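Local coordinates for conserved hypothetical protein (Pseudomonas aeruginosa PAO1, PDB 1TE5) that is of unknown function but probably acts as a class II glutamine amidotransferase, releasing ammonia from glutamine and passing it to an acceptor, at residues A[5-8]-A[12-15]; A[195-200]-A[219-224]; A[226-231]-A[235-240]. All coordinates share one frame; numbering follows the deposited sequence.

Interaction 1 (A[5-8]-A[12-15])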
loop_
_atom_site.group_PDB
_atom_site.type_symbol
_atom_site.label_atom_id
_atom_site.label_comp_id
_atom_site.label_asym_id
_atom_site.label_seq_id
_atom_site.Cartn_x
_atom_site.Cartn_y
_atom_site.Cartn_z
ATOM N N LEU A 5 6.338 -16.453 -1.163
ATOM C CA LEU A 5 6.577 -16.629 0.263
ATOM C C LEU A 5 5.400 -16.141 1.104
ATOM O O LEU A 5 5.101 -14.949 1.133
ATOM C CB LEU A 5 7.860 -15.888 0.663
ATOM C CG LEU A 5 8.299 -15.859 2.126
ATOM C CD1 LEU A 5 8.378 -17.262 2.719
ATOM C CD2 LEU A 5 9.649 -15.173 2.194
ATOM N N GLY A 6 4.747 -17.066 1.796
ATOM C CA GLY A 6 3.625 -16.702 2.630
ATOM C C GLY A 6 3.750 -17.225 4.046
ATOM O O GLY A 6 4.654 -17.999 4.375
ATOM N N MET A 7 2.864 -16.738 4.904
ATOM C CA MET A 7 2.812 -17.159 6.286
ATOM C C MET A 7 1.425 -16.911 6.850
ATOM O O MET A 7 0.848 -15.843 6.663
ATOM C CB MET A 7 3.824 -16.422 7.167
ATOM C CG MET A 7 3.726 -16.870 8.633
ATOM S SD MET A 7 4.272 -15.701 9.871
ATOM C CE MET A 7 2.965 -14.513 9.835
ATOM N N SER A 8 0.922 -17.914 7.558
ATOM C CA SER A 8 -0.370 -17.848 8.218
ATOM C C SER A 8 -0.069 -18.314 9.637
ATOM O O SER A 8 0.545 -19.367 9.823
ATOM C CB SER A 8 -1.350 -18.795 7.528
ATOM O OG SER A 8 -2.591 -18.825 8.195
ATOM N N PRO A 12 0.174 -12.835 16.343
ATOM C CA PRO A 12 1.054 -11.966 15.544
ATOM C C PRO A 12 2.529 -12.354 15.782
ATOM O O PRO A 12 3.058 -12.148 16.872
ATOM C CB PRO A 12 0.731 -10.573 16.093
ATOM C CG PRO A 12 -0.702 -10.710 16.545
ATOM C CD PRO A 12 -0.674 -12.036 17.245
ATOM N N THR A 13 3.184 -12.912 14.765
ATOM C CA THR A 13 4.577 -13.350 14.918
ATOM C C THR A 13 5.607 -12.518 14.154
ATOM O O THR A 13 5.309 -11.920 13.116
ATOM C CB THR A 13 4.789 -14.874 14.583
ATOM O OG1 THR A 13 5.167 -15.045 13.213
ATOM C CG2 THR A 13 3.529 -15.674 14.848
ATOM N N ASP A 14 6.813 -12.465 14.714
ATOM C CA ASP A 14 7.930 -11.728 14.127
ATOM C C ASP A 14 8.500 -12.395 12.883
ATOM O O ASP A 14 8.597 -13.624 12.818
ATOM C CB ASP A 14 9.054 -11.579 15.152
ATOM C CG ASP A 14 8.688 -10.659 16.287
ATOM O OD1 ASP A 14 8.303 -9.498 16.014
ATOM O OD2 ASP A 14 8.796 -11.097 17.453
ATOM N N ILE A 15 8.880 -11.569 11.911
ATOM C CA ILE A 15 9.483 -12.021 10.658
ATOM C C ILE A 15 10.514 -10.968 10.241
ATOM O O ILE A 15 10.144 -9.861 9.844
ATOM C CB ILE A 15 8.452 -12.135 9.516
ATOM C CG1 ILE A 15 7.275 -12.996 9.933
ATOM C CG2 ILE A 15 9.093 -12.763 8.298
ATOM C CD1 ILE A 15 6.294 -13.224 8.820
#
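Met7 and Ile15 mark the nearest backbone approach of segments 5-8 and 12-15, yet their CA atoms lie 9.5 Å apart, and no hydrogen bond joins the two. Both segments are extended, but they belong to different sheets, with only three residues between them in the chain. The gap is bridged by side chains. Met7 supplies most of the reach: with CG anti to the backbone N (chi1 179°) and the chain bent only at its last torsion (chi3 73°), the thioether stretches across and turns its methyl group at the end. It meets Ile15 tip to tip, Met7 SD standing 3.4 Å from Ile15 CD1, while Met7 CE lies 3.7 Å from the same methyl. Thr13 comes up beside the thioether at a slant, its OG1 3.5 Å from Met7 SD; this buried hydroxyl has no hydrogen-bond partner in the model. The contact is thus sheet-to-sheet packing in the Ntn-type glutaminase fold. Strand 4-9 lies between strands 73-80 and 220-225 in the seven-stranded sheet, strand 12-19 pairs with 207-211 in the four-stranded one, and Val74 and Phe211 extend the apolar layer around Met7.

Interaction 2 (A[195-200]-A[219-224]); sequences APFGPA and DVVTVI
The Phe197 ring meets Val221 and Asp219 through its outer end, both neighbours approaching obliquely. Phe197 CZ comes to 3.4 Å from Val221 CG1, and Phe197 CE2 is 3.8 Å from Asp219 CB. The aromatic side chain runs at about a right angle to that of Asp219, and the planes of ring and carboxylate are 46° apart. Arg193, on strand 188-194, adds a cation-pi interaction with the same ring.

In the class II glutaminase domain, a member of the Ntn family, strands 188-194 and 220-225 are neighbouring inner strands of the large antiparallel sheet. The contact lies where they meet a loop, at the end of strand 188-194 and the start of strand 220-225: residues 195-200 form the connection that leaves the first of them for strand 200-203 of the smaller sheet. The connection folds back beside the start of strand 220-225 and turns at a cis peptide bond before Pro196. Phe197 has CG set between its backbone N and carbonyl carbon (chi1 52°), a rotation that brings the outer end of the ring, CE2 and CZ, to Asp219 and Val221.

Asp219 contributes to the contact with its methylene carbon and its backbone, while its carboxylate is engaged by the preceding loop: OD2 is hydrogen-bonded to Thr216 OG1 and OD1 to Thr215 N. These bonds hold the polar end, leaving CB to pack against the ring. Ala195 lies against the same residue, its CB 3.5 Å from Asp219 N. Pairing of the two chain segments themselves rests on one backbone hydrogen bond: Ala195 N donates to Asp219 O over 2.9 Å.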
loop_
_atom_site.group_PDB
_atom_site.type_symbol
_atom_site.label_atom_id
_atom_site.label_comp_id
_atom_site.label_asym_id
_atom_site.label_seq_id
_atom_site.Cartn_x
_atom_site.Cartn_y
_atom_site.Cartn_z
ATOM N N ALA A 195 4.003 -24.912 18.658
ATOM C CA ALA A 195 4.663 -24.632 19.926
ATOM C C ALA A 195 4.754 -25.909 20.753
ATOM O O ALA A 195 3.822 -26.718 20.771
ATOM C CB ALA A 195 3.912 -23.559 20.690
ATOM N N PRO A 196 5.887 -26.116 21.443
ATOM C CA PRO A 196 7.039 -25.212 21.464
ATOM C C PRO A 196 7.977 -25.403 20.268
ATOM O O PRO A 196 8.158 -26.520 19.766
ATOM C CB PRO A 196 7.733 -25.601 22.758
ATOM C CG PRO A 196 7.576 -27.091 22.744
ATOM C CD PRO A 196 6.124 -27.280 22.318
ATOM N N PHE A 197 8.544 -24.295 19.810
ATOM C CA PHE A 197 9.489 -24.312 18.708
ATOM C C PHE A 197 10.541 -23.228 18.939
ATOM O O PHE A 197 10.278 -22.235 19.616
ATOM C CB PHE A 197 8.778 -24.154 17.353
ATOM C CG PHE A 197 7.855 -22.969 17.267
ATOM C CD1 PHE A 197 8.351 -21.670 17.259
ATOM C CD2 PHE A 197 6.487 -23.154 17.150
ATOM C CE1 PHE A 197 7.503 -20.581 17.135
ATOM C CE2 PHE A 197 5.626 -22.064 17.023
ATOM C CZ PHE A 197 6.137 -20.778 17.017
ATOM N N GLY A 198 11.762 -23.478 18.484
ATOM C CA GLY A 198 12.813 -22.494 18.656
ATOM C C GLY A 198 12.966 -21.652 17.407
ATOM O O GLY A 198 12.332 -21.937 16.388
ATOM N N PRO A 199 13.832 -20.629 17.440
ATOM C CA PRO A 199 14.050 -19.760 16.283
ATOM C C PRO A 199 14.548 -20.519 15.060
ATOM O O PRO A 199 15.340 -21.453 15.177
ATOM C CB PRO A 199 15.090 -18.763 16.801
ATOM C CG PRO A 199 15.830 -19.547 17.836
ATOM C CD PRO A 199 14.708 -20.238 18.555
ATOM N N ALA A 200 14.058 -20.131 13.891
ATOM C CA ALA A 200 14.458 -20.769 12.649
ATOM C C ALA A 200 14.908 -19.697 11.683
ATOM O O ALA A 200 14.436 -18.563 11.737
ATOM C CB ALA A 200 13.295 -21.554 12.057
ATOM N N ASP A 219 1.077 -21.579 20.045
ATOM C CA ASP A 219 1.420 -21.024 18.742
ATOM C C ASP A 219 1.436 -22.052 17.610
ATOM O O ASP A 219 1.848 -23.203 17.781
ATOM C CB ASP A 219 2.791 -20.353 18.789
ATOM C CG ASP A 219 2.774 -19.026 19.505
ATOM O OD1 ASP A 219 3.715 -18.236 19.280
ATOM O OD2 ASP A 219 1.834 -18.759 20.283
ATOM N N VAL A 220 0.982 -21.618 16.446
ATOM C CA VAL A 220 0.990 -22.444 15.248
ATOM C C VAL A 220 1.302 -21.462 14.121
ATOM O O VAL A 220 0.582 -20.479 13.927
ATOM C CB VAL A 220 -0.378 -23.152 14.970
ATOM C CG1 VAL A 220 -0.302 -23.970 13.671
ATOM C CG2 VAL A 220 -0.767 -24.052 16.124
ATOM N N VAL A 221 2.432 -21.675 13.452
ATOM C CA VAL A 221 2.831 -20.810 12.350
ATOM C C VAL A 221 3.265 -21.637 11.150
ATOM O O VAL A 221 4.107 -22.527 11.265
ATOM C CB VAL A 221 3.913 -19.758 12.779
ATOM C CG1 VAL A 221 4.340 -19.964 14.218
ATOM C CG2 VAL A 221 5.107 -19.780 11.849
ATOM N N THR A 222 2.654 -21.339 10.009
ATOM C CA THR A 222 2.928 -22.032 8.762
ATOM C C THR A 222 3.590 -21.135 7.742
ATOM O O THR A 222 3.168 -20.003 7.525
ATOM C CB THR A 222 1.644 -22.578 8.150
ATOM O OG1 THR A 222 1.137 -23.612 8.993
ATOM C CG2 THR A 222 1.892 -23.138 6.744
ATOM N N VAL A 223 4.651 -21.644 7.130
ATOM C CA VAL A 223 5.377 -20.909 6.111
ATOM C C VAL A 223 5.147 -21.626 4.790
ATOM O O VAL A 223 5.116 -22.859 4.747
ATOM C CB VAL A 223 6.889 -20.863 6.424
ATOM C CG1 VAL A 223 7.620 -20.010 5.380
ATOM C CG2 VAL A 223 7.114 -20.316 7.834
ATOM N N ILE A 224 4.915 -20.855 3.734
ATOM C CA ILE A 224 4.685 -21.397 2.394
ATOM C C ILE A 224 5.714 -20.740 1.463
ATOM O O ILE A 224 5.916 -19.530 1.513
ATOM C CB ILE A 224 3.254 -21.076 1.910
ATOM C CG1 ILE A 224 2.237 -21.541 2.954
ATOM C CG2 ILE A 224 2.980 -21.764 0.588
ATOM C CD1 ILE A 224 0.990 -20.728 2.966
#

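Interaction 3 (A[226-231]-A[235-240]); sequences TEPLTD and WTLQQS
Pro228 and Trp235 are the closest backbone pair, their CA atoms 6.4 Å apart, where loop 226-231 runs beside the start of segment 235-240 without a hydrogen bond between them. The indole of Trp235 has the largest share of the contact. Pro228 covers one face: its CA stands 3.6 Å from the centroid of the six-membered ring and just 6° off the normal, a well-centred CH-pi interaction. The proline ring reaches further along the indole, with Pro228 CB 3.7 Å from Trp235 CD2. On the same face, but nearer the rim, Leu229 N lies 3.5 Å from Trp235 CZ2.

Residues 226-231 belong to the connection between strand 220-225 and strand 236-238, the latter an outermost strand of the seven-stranded antiparallel sheet in this Ntn-type glutaminase fold. Ile191 of the adjoining strand 188-194 also touches the Trp235 side chain.

Around the pyrrole portion the loop curls past Trp235 NE1, which has Thr230 CB at 3.6 Å; Thr230 N is buried here with no partner in the model. Further along the strand, Leu237 extends the apolar cover at the exposed border of the contact. Its CG is anti to the carbonyl carbon (chi1 -57°), bringing one branch up to the proline from the strand side, and Leu237 CD2 lies 3.8 Å from Pro228 CD, the two side chains crossing at about a right angle.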
loop_
_atom_site.group_PDB
_atom_site.type_symbol
_atom_site.label_atom_id
_atom_site.label_comp_id
_atom_site.label_asym_id
_atom_site.label_seq_id
_atom_site.Cartn_x
_atom_site.Cartn_y
_atom_site.Cartn_z
ATOM N N THR A 226 8.014 -21.335 -2.586
ATOM C CA THR A 226 8.020 -22.024 -3.876
ATOM C C THR A 226 8.688 -23.382 -3.682
ATOM O O THR A 226 8.357 -24.358 -4.359
ATOM C CB THR A 226 8.756 -21.203 -4.964
ATOM O OG1 THR A 226 7.915 -20.131 -5.412
ATOM C CG2 THR A 226 9.132 -22.074 -6.153
ATOM N N GLU A 227 9.631 -23.433 -2.745
ATOM C CA GLU A 227 10.341 -24.660 -2.404
ATOM C C GLU A 227 10.990 -24.480 -1.040
ATOM O O GLU A 227 11.298 -23.358 -0.640
ATOM C CB GLU A 227 11.386 -25.013 -3.463
ATOM C CG GLU A 227 12.513 -24.013 -3.608
ATOM C CD GLU A 227 13.402 -24.300 -4.810
ATOM O OE1 GLU A 227 14.240 -23.429 -5.135
ATOM O OE2 GLU A 227 13.264 -25.381 -5.435
ATOM N N PRO A 228 11.167 -25.582 -0.294
ATOM C CA PRO A 228 11.774 -25.553 1.038
ATOM C C PRO A 228 12.956 -24.600 1.140
ATOM O O PRO A 228 13.788 -24.520 0.234
ATOM C CB PRO A 228 12.196 -27.006 1.241
ATOM C CG PRO A 228 11.080 -27.747 0.595
ATOM C CD PRO A 228 10.876 -26.972 -0.698
ATOM N N LEU A 229 12.976 -23.826 2.215
ATOM C CA LEU A 229 14.044 -22.871 2.458
ATOM C C LEU A 229 14.927 -23.384 3.596
ATOM O O LEU A 229 16.021 -22.874 3.831
ATOM C CB LEU A 229 13.451 -21.494 2.761
ATOM C CG LEU A 229 12.595 -20.942 1.601
ATOM C CD1 LEU A 229 11.746 -19.768 2.049
ATOM C CD2 LEU A 229 13.471 -20.555 0.420
ATOM N N THR A 230 14.442 -24.411 4.283
ATOM C CA THR A 230 15.176 -25.050 5.367
ATOM C C THR A 230 15.359 -26.511 4.944
ATOM O O THR A 230 14.551 -27.039 4.168
ATOM C CB THR A 230 14.395 -24.973 6.695
ATOM O OG1 THR A 230 14.356 -23.614 7.143
ATOM C CG2 THR A 230 15.059 -25.808 7.771
ATOM N N ASP A 231 16.448 -27.146 5.384
ATOM C CA ASP A 231 16.672 -28.541 5.024
ATOM C C ASP A 231 15.485 -29.399 5.469
ATOM O O ASP A 231 15.213 -29.535 6.669
ATOM C CB ASP A 231 17.972 -29.083 5.620
ATOM C CG ASP A 231 18.281 -30.499 5.147
ATOM O OD1 ASP A 231 18.052 -30.797 3.950
ATOM O OD2 ASP A 231 18.737 -31.319 5.974
ATOM N N TRP A 235 8.636 -30.328 5.777
ATOM C CA TRP A 235 8.319 -29.659 4.526
ATOM C C TRP A 235 7.530 -30.579 3.618
ATOM O O TRP A 235 8.051 -31.572 3.107
ATOM C CB TRP A 235 9.582 -29.175 3.806
ATOM C CG TRP A 235 10.097 -27.850 4.297
ATOM C CD1 TRP A 235 11.103 -27.647 5.190
ATOM C CD2 TRP A 235 9.644 -26.548 3.899
ATOM N NE1 TRP A 235 11.310 -26.303 5.376
ATOM C CE2 TRP A 235 10.430 -25.604 4.597
ATOM C CE3 TRP A 235 8.650 -26.085 3.023
ATOM C CZ2 TRP A 235 10.256 -24.223 4.444
ATOM C CZ3 TRP A 235 8.476 -24.707 2.871
ATOM C CH2 TRP A 235 9.276 -23.795 3.581
ATOM N N THR A 236 6.257 -30.256 3.455
ATOM C CA THR A 236 5.370 -31.018 2.602
ATOM C C THR A 236 5.392 -30.370 1.219
ATOM O O THR A 236 5.296 -29.146 1.096
ATOM C CB THR A 236 3.946 -31.010 3.176
ATOM O OG1 THR A 236 3.943 -31.669 4.449
ATOM C CG2 THR A 236 2.988 -31.711 2.244
ATOM N N LEU A 237 5.578 -31.181 0.180
ATOM C CA LEU A 237 5.604 -30.668 -1.182
ATOM C C LEU A 237 4.243 -30.807 -1.860
ATOM O O LEU A 237 3.605 -31.862 -1.805
ATOM C CB LEU A 237 6.685 -31.375 -2.005
ATOM C CG LEU A 237 8.128 -31.310 -1.482
ATOM C CD1 LEU A 237 9.071 -32.014 -2.443
ATOM C CD2 LEU A 237 8.562 -29.876 -1.299
ATOM N N GLN A 238 3.777 -29.715 -2.450
ATOM C CA GLN A 238 2.500 -29.700 -3.141
ATOM C C GLN A 238 2.663 -30.085 -4.611
ATOM O O GLN A 238 3.674 -29.763 -5.247
ATOM C CB GLN A 238 1.843 -28.319 -3.039
ATOM C CG GLN A 238 1.382 -27.925 -1.645
ATOM C CD GLN A 238 0.686 -26.576 -1.619
ATOM O OE1 GLN A 238 0.997 -25.727 -0.790
ATOM N NE2 GLN A 238 -0.263 -26.376 -2.525
ATOM N N GLN A 239 1.666 -30.796 -5.133
ATOM C CA GLN A 239 1.644 -31.236 -6.528
ATOM C C GLN A 239 0.760 -30.308 -7.363
ATOM O O GLN A 239 -0.018 -29.517 -6.831
ATOM C CB GLN A 239 1.064 -32.648 -6.617
ATOM C CG GLN A 239 1.650 -33.648 -5.641
ATOM C CD GLN A 239 0.665 -34.750 -5.295
ATOM O OE1 GLN A 239 0.560 -35.164 -4.136
ATOM N NE2 GLN A 239 -0.087 -35.212 -6.293
ATOM N N SER A 240 0.842 -30.469 -8.675
ATOM C CA SER A 240 0.054 -29.675 -9.600
ATOM C C SER A 240 -1.444 -29.876 -9.346
ATOM O O SER A 240 -1.919 -31.012 -9.225
ATOM C CB SER A 240 0.413 -30.072 -11.036
ATOM O OG SER A 240 -0.260 -29.283 -12.002
#

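In the fold
All three interactions reach the seven-stranded sheet. Interactions 1 and 2 use adjacent strands, 4-9 and 220-225, with centres about 9 Å apart; probable backbone hydrogen bonds join them, Gly6 N to Ile224 O at 2.7 Å and Ser8 O to Thr222 N at 2.9 Å. The centre of interaction 3 is about 16 Å from the centre of each, and it meets them through looser packing. Interaction 1 is buried, joining two sheets purely through side chains. Interaction 2 is partly buried and combines a backbone bond with aromatic packing where a loop meets a strand. Interaction 3, at the surface, relies on a CH-pi contact over an indole and on apolar side-chain packing.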